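Local coordinates for D-alanyl-lipoteichoic acid synthetase (Streptococcus pneumoniae, PDB 3BMA), which probably takes part in the D-alanylation of lipoteichoic acid during cell wall biogenesis, as a membrane-associated DltD-family protein related to the SGNH hydrolases, at residues Asp56-Ala61 and Gly356-Asp361; Thr268-Pro273 and Gln315-Lys320. The protein carries 1 engineered substitution. All coordinates share one frame; numbering follows the deposited sequence.

In the fold
Two ways of fixing a loop against a helix appear in this chain, whose core is a five-stranded parallel sheet flanked by helices. In contact 1 the turn leading into helix 60-66 meets helix 355-369, and every touching residue is buried; CH-pi contacts on one indole face, small apolar contacts and one bridging water do the work. In contact 2 the loop between helices 246-253 and 274-287 lies on helix 311-326, three of five touching residues being buried and two partly exposed; a threonine methyl and a leucine provide the packing, and a lysine ammonium binds a backbone carbonyl directly. The centres of contact 1 and contact 2 are 26 Å apart, their nearest atoms about 15 Å.

Contact 1. Residues Asp56-Ala61 and Gly356-Asp361; sequences DGAHPA and GWLAFD
The turn that follows strand 43-47 and starts helix 60-66 packs against helix 355-369 of the alpha/beta core, and the indole of Trp357 is the surface on which most of this joint is built. Two carbons of the segment 56-61, one at the N-cap and one in the first helical residue, lie over one face of that ring system. Pro60 CD stands 3.7 Å from the centroid of the six-membered ring of Trp357, 16° off its normal, and His59 CA sits above the five-membered ring in a second CH-pi contact. At the indole edge, near its plane, Asp56 OD1 comes within 3.2 Å of Trp357 CD1. That oxygen is not bonded to the indole N-H; it is held by a salt bridge to Lys347 and by the backbone N of Trp354. The other carboxylate oxygen shapes the turn itself: Asp56 OD2 uses its anti lone pair to accept from Ala58 N at 2.9 Å, an Asx turn. His59 then serves as N-cap of helix 60-66, its ND1 accepting from Ala61 N at 3.3 Å. With CG anti to the backbone N (chi1 -164°), the His59 imidazole runs alongside the indole, inclined at 66° to the six-membered ring of Trp357, and also stacks on Phe55. Apolar contacts extend the joint: Ala58 CB touches Leu358 CD2 at 3.8 Å, and Pro60 CG reaches Phe360 CE2 at 3.9 Å. The carbonyl oxygens of the buried residues Ala58 and Trp357 are linked by one water that donates to both, 3.0 Å from Ala58 O and 2.8 Å from Trp357 O. Phe46 of strand 43-47 touches both Pro60 and Phe360, while helix 222-235 covers Ala58 and Leu358 through Val229 and Ile225, so the joint lies between the central sheet and that helix.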
ATOM      1  N   ASP C  56     -10.996 -43.589 -26.806  1.00 52.60           N
ATOM      2  CA  ASP C  56     -11.637 -44.701 -27.513  1.00 50.57           C
ATOM      3  C   ASP C  56     -13.088 -44.851 -27.048  1.00 50.49           C
ATOM      4  O   ASP C  56     -13.621 -43.961 -26.383  1.00 51.34           O
ATOM      5  CB  ASP C  56     -10.836 -46.012 -27.390  1.00 45.17           C
ATOM      6  CG  ASP C  56     -10.558 -46.416 -25.946  1.00 50.37           C
ATOM      7  OD1 ASP C  56      -9.375 -46.420 -25.551  1.00 41.13           O
ATOM      8  OD2 ASP C  56     -11.510 -46.745 -25.207  1.00 57.17           O
ATOM      9  N   GLY C  57     -13.717 -45.972 -27.394  1.00 51.95           N
ATOM     10  CA  GLY C  57     -15.121 -46.220 -27.057  1.00 47.80           C
ATOM     11  C   GLY C  57     -15.383 -46.480 -25.586  1.00 46.97           C
ATOM     12  O   GLY C  57     -16.507 -46.311 -25.111  1.00 49.67           O
ATOM     13  N   ALA C  58     -14.340 -46.880 -24.863  1.00 45.89           N
ATOM     14  CA  ALA C  58     -14.452 -47.199 -23.445  1.00 45.17           C
ATOM     15  C   ALA C  58     -13.887 -46.113 -22.520  1.00 44.51           C
ATOM     16  O   ALA C  58     -13.938 -46.253 -21.299  1.00 43.85           O
ATOM     17  CB  ALA C  58     -13.795 -48.536 -23.163  1.00 47.66           C
ATOM     18  N   HIS C  59     -13.359 -45.042 -23.116  1.00 46.05           N
ATOM     19  CA  HIS C  59     -12.836 -43.870 -22.399  1.00 42.73           C
ATOM     20  C   HIS C  59     -13.895 -43.293 -21.449  1.00 43.45           C
ATOM     21  O   HIS C  59     -15.060 -43.179 -21.840  1.00 47.49           O
ATOM     22  CB  HIS C  59     -12.398 -42.811 -23.419  1.00 45.80           C
ATOM     23  CG  HIS C  59     -11.513 -41.742 -22.853  1.00 46.52           C
ATOM     24  ND1 HIS C  59     -12.004 -40.655 -22.164  1.00 44.79           N
ATOM     25  CD2 HIS C  59     -10.167 -41.589 -22.885  1.00 50.29           C
ATOM     26  CE1 HIS C  59     -10.999 -39.885 -21.786  1.00 46.06           C
ATOM     27  NE2 HIS C  59      -9.875 -40.426 -22.216  1.00 43.27           N
ATOM     28  N   PRO C  60     -13.504 -42.950 -20.197  1.00 39.60           N
ATOM     29  CA  PRO C  60     -14.426 -42.451 -19.158  1.00 40.08           C
ATOM     30  C   PRO C  60     -15.294 -41.250 -19.555  1.00 43.29           C
ATOM     31  O   PRO C  60     -16.415 -41.111 -19.057  1.00 46.28           O
ATOM     32  CB  PRO C  60     -13.491 -42.070 -18.000  1.00 39.46           C
ATOM     33  CG  PRO C  60     -12.114 -42.054 -18.580  1.00 39.92           C
ATOM     34  CD  PRO C  60     -12.130 -43.053 -19.677  1.00 36.28           C
ATOM     35  N   ALA C  61     -14.775 -40.401 -20.438  1.00 44.44           N
ATOM     36  CA  ALA C  61     -15.520 -39.257 -20.958  1.00 41.33           C
ATOM     37  C   ALA C  61     -16.630 -39.685 -21.921  1.00 42.38           C
ATOM     38  O   ALA C  61     -17.684 -39.053 -21.978  1.00 43.22           O
ATOM     39  CB  ALA C  61     -14.576 -38.291 -21.638  1.00 42.22           C
ATOM     40  N   GLY C 356      -8.600 -51.792 -20.907  1.00 45.84           N
ATOM     41  CA  GLY C 356      -8.084 -51.253 -19.645  1.00 39.75           C
ATOM     42  C   GLY C 356      -8.937 -50.137 -19.071  1.00 37.10           C
ATOM     43  O   GLY C 356      -8.946 -49.919 -17.861  1.00 37.56           O
ATOM     44  N   TRP C 357      -9.651 -49.428 -19.944  1.00 37.92           N
ATOM     45  CA  TRP C 357     -10.626 -48.425 -19.527  1.00 41.07           C
ATOM     46  C   TRP C 357     -11.859 -49.050 -18.881  1.00 43.52           C
ATOM     47  O   TRP C 357     -12.510 -48.427 -18.036  1.00 44.89           O
ATOM     48  CB  TRP C 357     -11.072 -47.569 -20.711  1.00 39.43           C
ATOM     49  CG  TRP C 357     -10.149 -46.432 -21.115  1.00 46.27           C
ATOM     50  CD1 TRP C 357      -9.814 -46.084 -22.390  1.00 41.68           C
ATOM     51  CD2 TRP C 357      -9.475 -45.490 -20.255  1.00 41.01           C
ATOM     52  NE1 TRP C 357      -8.973 -45.000 -22.384  1.00 43.44           N
ATOM     53  CE2 TRP C 357      -8.746 -44.615 -21.090  1.00 43.95           C
ATOM     54  CE3 TRP C 357      -9.410 -45.306 -18.866  1.00 47.37           C
ATOM     55  CZ2 TRP C 357      -7.963 -43.574 -20.584  1.00 37.84           C
ATOM     56  CZ3 TRP C 357      -8.630 -44.267 -18.365  1.00 42.59           C
ATOM     57  CH2 TRP C 357      -7.920 -43.416 -19.223  1.00 40.37           C
ATOM     58  N   LEU C 358     -12.180 -50.273 -19.296  1.00 44.36           N
ATOM     59  CA  LEU C 358     -13.342 -50.991 -18.783  1.00 39.67           C
ATOM     60  C   LEU C 358     -13.105 -51.516 -17.377  1.00 37.13           C
ATOM     61  O   LEU C 358     -14.023 -51.528 -16.553  1.00 40.26           O
ATOM     62  CB  LEU C 358     -13.735 -52.124 -19.728  1.00 42.35           C
ATOM     63  CG  LEU C 358     -14.375 -51.688 -21.048  1.00 44.97           C
ATOM     64  CD1 LEU C 358     -14.627 -52.895 -21.917  1.00 48.88           C
ATOM     65  CD2 LEU C 358     -15.672 -50.911 -20.811  1.00 45.75           C
ATOM     66  N   ALA C 359     -11.869 -51.939 -17.112  1.00 34.38           N
ATOM     67  CA  ALA C 359     -11.444 -52.327 -15.771  1.00 35.78           C
ATOM     68  C   ALA C 359     -11.387 -51.103 -14.862  1.00 37.38           C
ATOM     69  O   ALA C 359     -11.767 -51.176 -13.691  1.00 42.65           O
ATOM     70  CB  ALA C 359     -10.087 -53.011 -15.824  1.00 32.66           C
ATOM     71  N   PHE C 360     -10.903 -49.994 -15.426  1.00 42.12           N
ATOM     72  CA  PHE C 360     -10.868 -48.671 -14.792  1.00 38.39           C
ATOM     73  C   PHE C 360     -12.278 -48.271 -14.348  1.00 40.36           C
ATOM     74  O   PHE C 360     -12.487 -47.912 -13.186  1.00 35.70           O
ATOM     75  CB  PHE C 360     -10.265 -47.660 -15.788  1.00 32.41           C
ATOM     76  CG  PHE C 360     -10.291 -46.220 -15.340  1.00 31.78           C
ATOM     77  CD1 PHE C 360      -9.209 -45.672 -14.659  1.00 32.02           C
ATOM     78  CD2 PHE C 360     -11.367 -45.389 -15.662  1.00 39.27           C
ATOM     79  CE1 PHE C 360      -9.213 -44.331 -14.272  1.00 36.51           C
ATOM     80  CE2 PHE C 360     -11.382 -44.048 -15.267  1.00 36.71           C
ATOM     81  CZ  PHE C 360     -10.300 -43.520 -14.572  1.00 26.15           C
ATOM     82  N   ASP C 361     -13.237 -48.374 -15.272  1.00 37.90           N
ATOM     83  CA  ASP C 361     -14.638 -48.031 -15.013  1.00 38.14           C
ATOM     84  C   ASP C 361     -15.285 -48.848 -13.887  1.00 39.42           C
ATOM     85  O   ASP C 361     -16.054 -48.305 -13.095  1.00 39.86           O
ATOM     86  CB  ASP C 361     -15.462 -48.165 -16.295  1.00 41.89           C
ATOM     87  CG  ASP C 361     -16.775 -47.413 -16.225  1.00 50.22           C
ATOM     88  OD1 ASP C 361     -16.776 -46.247 -15.780  1.00 56.56           O
ATOM     89  OD2 ASP C 361     -17.807 -47.982 -16.626  1.00 53.39           O
TER
HETATM   90  O   HOH W   1     -13.455 -45.843 -18.345  1.00 37.52           O

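Contact 2. Residues Thr268-Pro273 and Gln315-Lys320; sequences TYLKSP and QQTVQK
Leu270 lays its branched end over the first turn of the segment 315-320, where its CG meets the methyl of Thr317, CG2, at 3.7 Å in the conformer given, one of two for this threonine. The two leucine methyls divide the work: Leu270 CD2 rests 3.6 Å from the backbone oxygen Gln316 O, and CD1 lies against the end of the Gln316 side chain, which crosses that of Leu270 at about a right angle. In the same conformer Thr317 CG2 also touches the backbone before the leucine, 3.4 Å from Tyr269 C, and lies near Tyr269 CB, while OG1 bonds back to Tyr314 O within the helix. One turn on, Lys320 stretches out fully, CG anti to its backbone N (chi1 -162°), and NZ donates to Leu270 O at 2.7 Å, with a C=O...N angle of 173°. The ammonium also binds the carbonyls of Trp388 and Tyr391 and makes cation-pi contacts with Tyr275 and Trp388. Three backbone oxygens thus grip one buried charge, joining helix 311-326 to the loop before helix 274-287 and to the chain around helix 386-389.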
ATOM      1  N   THR C 268      15.185 -48.178 -12.142  1.00 40.83           N
ATOM      2  CA  THR C 268      14.523 -48.353 -10.847  1.00 37.47           C
ATOM      3  C   THR C 268      13.670 -47.135 -10.467  1.00 38.29           C
ATOM      4  O   THR C 268      14.084 -45.989 -10.644  1.00 38.24           O
ATOM      5  CB  THR C 268      15.527 -48.716  -9.708  1.00 34.51           C
ATOM      6  OG1 THR C 268      14.828 -48.827  -8.465  1.00 42.76           O
ATOM      7  CG2 THR C 268      16.640 -47.677  -9.563  1.00 30.84           C
ATOM      8  N   TYR C 269      12.472 -47.391  -9.951  1.00 33.80           N
ATOM      9  CA  TYR C 269      11.574 -46.310  -9.561  1.00 26.72           C
ATOM     10  C   TYR C 269      11.438 -46.187  -8.050  1.00 26.67           C
ATOM     11  O   TYR C 269      10.507 -45.551  -7.550  1.00 32.29           O
ATOM     12  CB  TYR C 269      10.192 -46.469 -10.214  1.00 23.35           C
ATOM     13  CG  TYR C 269      10.210 -46.550 -11.723  1.00 33.62           C
ATOM     14  CD1 TYR C 269       9.442 -47.502 -12.393  1.00 33.23           C
ATOM     15  CD2 TYR C 269      10.989 -45.675 -12.485  1.00 32.56           C
ATOM     16  CE1 TYR C 269       9.448 -47.582 -13.780  1.00 31.16           C
ATOM     17  CE2 TYR C 269      11.003 -45.749 -13.871  1.00 31.35           C
ATOM     18  CZ  TYR C 269      10.230 -46.705 -14.509  1.00 28.36           C
ATOM     19  OH  TYR C 269      10.236 -46.782 -15.882  1.00 39.21           O
ATOM     20  N   LEU C 270      12.365 -46.801  -7.324  1.00 30.85           N
ATOM     21  CA  LEU C 270      12.301 -46.813  -5.872  1.00 35.79           C
ATOM     22  C   LEU C 270      12.798 -45.509  -5.276  1.00 39.49           C
ATOM     23  O   LEU C 270      12.388 -45.126  -4.179  1.00 43.20           O
ATOM     24  CB  LEU C 270      13.087 -47.995  -5.302  1.00 37.86           C
ATOM     25  CG  LEU C 270      12.405 -49.368  -5.316  1.00 41.02           C
ATOM     26  CD1 LEU C 270      13.423 -50.478  -5.100  1.00 40.56           C
ATOM     27  CD2 LEU C 270      11.286 -49.441  -4.279  1.00 42.75           C
ATOM     28  N   LYS C 271      13.680 -44.833  -6.006  1.00 42.91           N
ATOM     29  CA  LYS C 271      14.276 -43.588  -5.537  1.00 44.03           C
ATOM     30  C   LYS C 271      13.803 -42.437  -6.409  1.00 42.44           C
ATOM     31  O   LYS C 271      14.028 -42.443  -7.620  1.00 40.94           O
ATOM     32  CB  LYS C 271      15.804 -43.684  -5.545  1.00 43.03           C
ATOM     33  CG  LYS C 271      16.378 -44.724  -4.583  1.00 40.70           C
ATOM     34  CD  LYS C 271      17.897 -44.762  -4.673  1.00 47.06           C
ATOM     35  CE  LYS C 271      18.512 -45.473  -3.480  1.00 52.24           C
ATOM     36  NZ  LYS C 271      19.987 -45.300  -3.434  1.00 55.76           N
ATOM     37  N   SER C 272      13.136 -41.462  -5.789  1.00 40.87           N
ATOM     38  CA  SER C 272      12.538 -40.341  -6.517  1.00 40.58           C
ATOM     39  C   SER C 272      12.163 -39.166  -5.620  1.00 41.54           C
ATOM     40  O   SER C 272      11.721 -39.372  -4.485  1.00 42.59           O
ATOM     41  CB  SER C 272      11.276 -40.797  -7.249  1.00 40.42           C
ATOM     42  OG  SER C 272      10.954 -39.885  -8.284  1.00 35.99           O
ATOM     43  N   PRO C 273      12.328 -37.925  -6.133  1.00 41.69           N
ATOM     44  CA  PRO C 273      11.729 -36.743  -5.493  1.00 36.44           C
ATOM     45  C   PRO C 273      10.198 -36.693  -5.642  1.00 33.02           C
ATOM     46  O   PRO C 273       9.534 -35.960  -4.908  1.00 29.69           O
ATOM     47  CB  PRO C 273      12.390 -35.573  -6.234  1.00 37.45           C
ATOM     48  CG  PRO C 273      12.764 -36.126  -7.558  1.00 34.05           C
ATOM     49  CD  PRO C 273      13.132 -37.556  -7.317  1.00 34.79           C
ATOM     50  N   GLN C 315       6.811 -53.898  -8.834  1.00 45.20           N
ATOM     51  CA  GLN C 315       5.851 -54.172  -7.767  1.00 42.95           C
ATOM     52  C   GLN C 315       6.363 -53.685  -6.414  1.00 40.17           C
ATOM     53  O   GLN C 315       5.574 -53.420  -5.510  1.00 39.82           O
ATOM     54  CB  GLN C 315       5.484 -55.658  -7.710  1.00 48.74           C
ATOM     55  CG  GLN C 315       4.857 -56.216  -8.997  1.00 56.91           C
ATOM     56  CD  GLN C 315       3.562 -55.516  -9.416  1.00 61.18           C
ATOM     57  OE1 GLN C 315       2.741 -55.130  -8.578  1.00 58.62           O
ATOM     58  NE2 GLN C 315       3.373 -55.369 -10.727  1.00 55.24           N
ATOM     59  N   GLN C 316       7.682 -53.563  -6.289  1.00 39.20           N
ATOM     60  CA  GLN C 316       8.310 -53.048  -5.073  1.00 44.71           C
ATOM     61  C   GLN C 316       8.105 -51.536  -4.920  1.00 41.05           C
ATOM     62  O   GLN C 316       8.066 -51.026  -3.797  1.00 44.93           O
ATOM     63  CB  GLN C 316       9.799 -53.392  -5.058  1.00 47.01           C
ATOM     64  CG  GLN C 316      10.434 -53.453  -3.681  1.00 53.49           C
ATOM     65  CD  GLN C 316      11.926 -53.731  -3.735  1.00 54.96           C
ATOM     66  OE1 GLN C 316      12.688 -53.239  -2.897  1.00 65.99           O
ATOM     67  NE2 GLN C 316      12.352 -54.517  -4.724  1.00 50.18           N
ATOM     68  N   THR C 317       7.981 -50.828  -6.049  1.00 42.01           N
ATOM     69  CA  THR C 317       7.691 -49.390  -6.063  0.50 38.78           C
ATOM     70  C   THR C 317       6.209 -49.119  -5.829  1.00 37.09           C
ATOM     71  O   THR C 317       5.841 -48.124  -5.207  1.00 33.89           O
ATOM     72  CB  THR C 317       8.095 -48.743  -7.397  0.50 39.60           C
ATOM     73  OG1 THR C 317       7.288 -49.275  -8.454  0.50 41.58           O
ATOM     74  CG2 THR C 317       9.537 -49.027  -7.694  0.50 29.20           C
ATOM     75  N   VAL C 318       5.367 -50.012  -6.355  1.00 36.15           N
ATOM     76  CA  VAL C 318       3.917 -49.962  -6.121  1.00 34.04           C
ATOM     77  C   VAL C 318       3.626 -50.167  -4.628  1.00 34.83           C
ATOM     78  O   VAL C 318       2.804 -49.458  -4.050  1.00 35.08           O
ATOM     79  CB  VAL C 318       3.146 -50.995  -6.990  1.00 35.90           C
ATOM     80  CG1 VAL C 318       1.701 -51.164  -6.517  1.00 32.65           C
ATOM     81  CG2 VAL C 318       3.162 -50.573  -8.453  1.00 35.11           C
ATOM     82  N   GLN C 319       4.335 -51.113  -4.012  1.00 38.77           N
ATOM     83  CA  GLN C 319       4.277 -51.335  -2.566  1.00 39.68           C
ATOM     84  C   GLN C 319       4.718 -50.102  -1.776  1.00 38.20           C
ATOM     85  O   GLN C 319       4.175 -49.821  -0.707  1.00 43.04           O
ATOM     86  CB  GLN C 319       5.137 -52.541  -2.174  1.00 38.90           C
ATOM     87  CG  GLN C 319       4.495 -53.898  -2.440  1.00 48.62           C
ATOM     88  CD  GLN C 319       5.510 -55.036  -2.455  1.00 54.44           C
ATOM     89  OE1 GLN C 319       6.279 -55.212  -1.507  1.00 62.94           O
ATOM     90  NE2 GLN C 319       5.511 -55.817  -3.533  1.00 56.34           N
ATOM     91  N   LYS C 320       5.695 -49.370  -2.311  1.00 39.32           N
ATOM     92  CA  LYS C 320       6.185 -48.139  -1.687  1.00 37.78           C
ATOM     93  C   LYS C 320       5.160 -47.009  -1.807  1.00 39.02           C
ATOM     94  O   LYS C 320       4.995 -46.207  -0.873  1.00 31.38           O
ATOM     95  CB  LYS C 320       7.526 -47.715  -2.294  1.00 39.54           C
ATOM     96  CG  LYS C 320       8.295 -46.740  -1.427  1.00 37.22           C
ATOM     97  CD  LYS C 320       9.593 -46.287  -2.050  1.00 35.81           C
ATOM     98  CE  LYS C 320      10.032 -44.981  -1.408  1.00 30.52           C
ATOM     99  NZ  LYS C 320      11.418 -44.587  -1.758  1.00 37.77           N
TER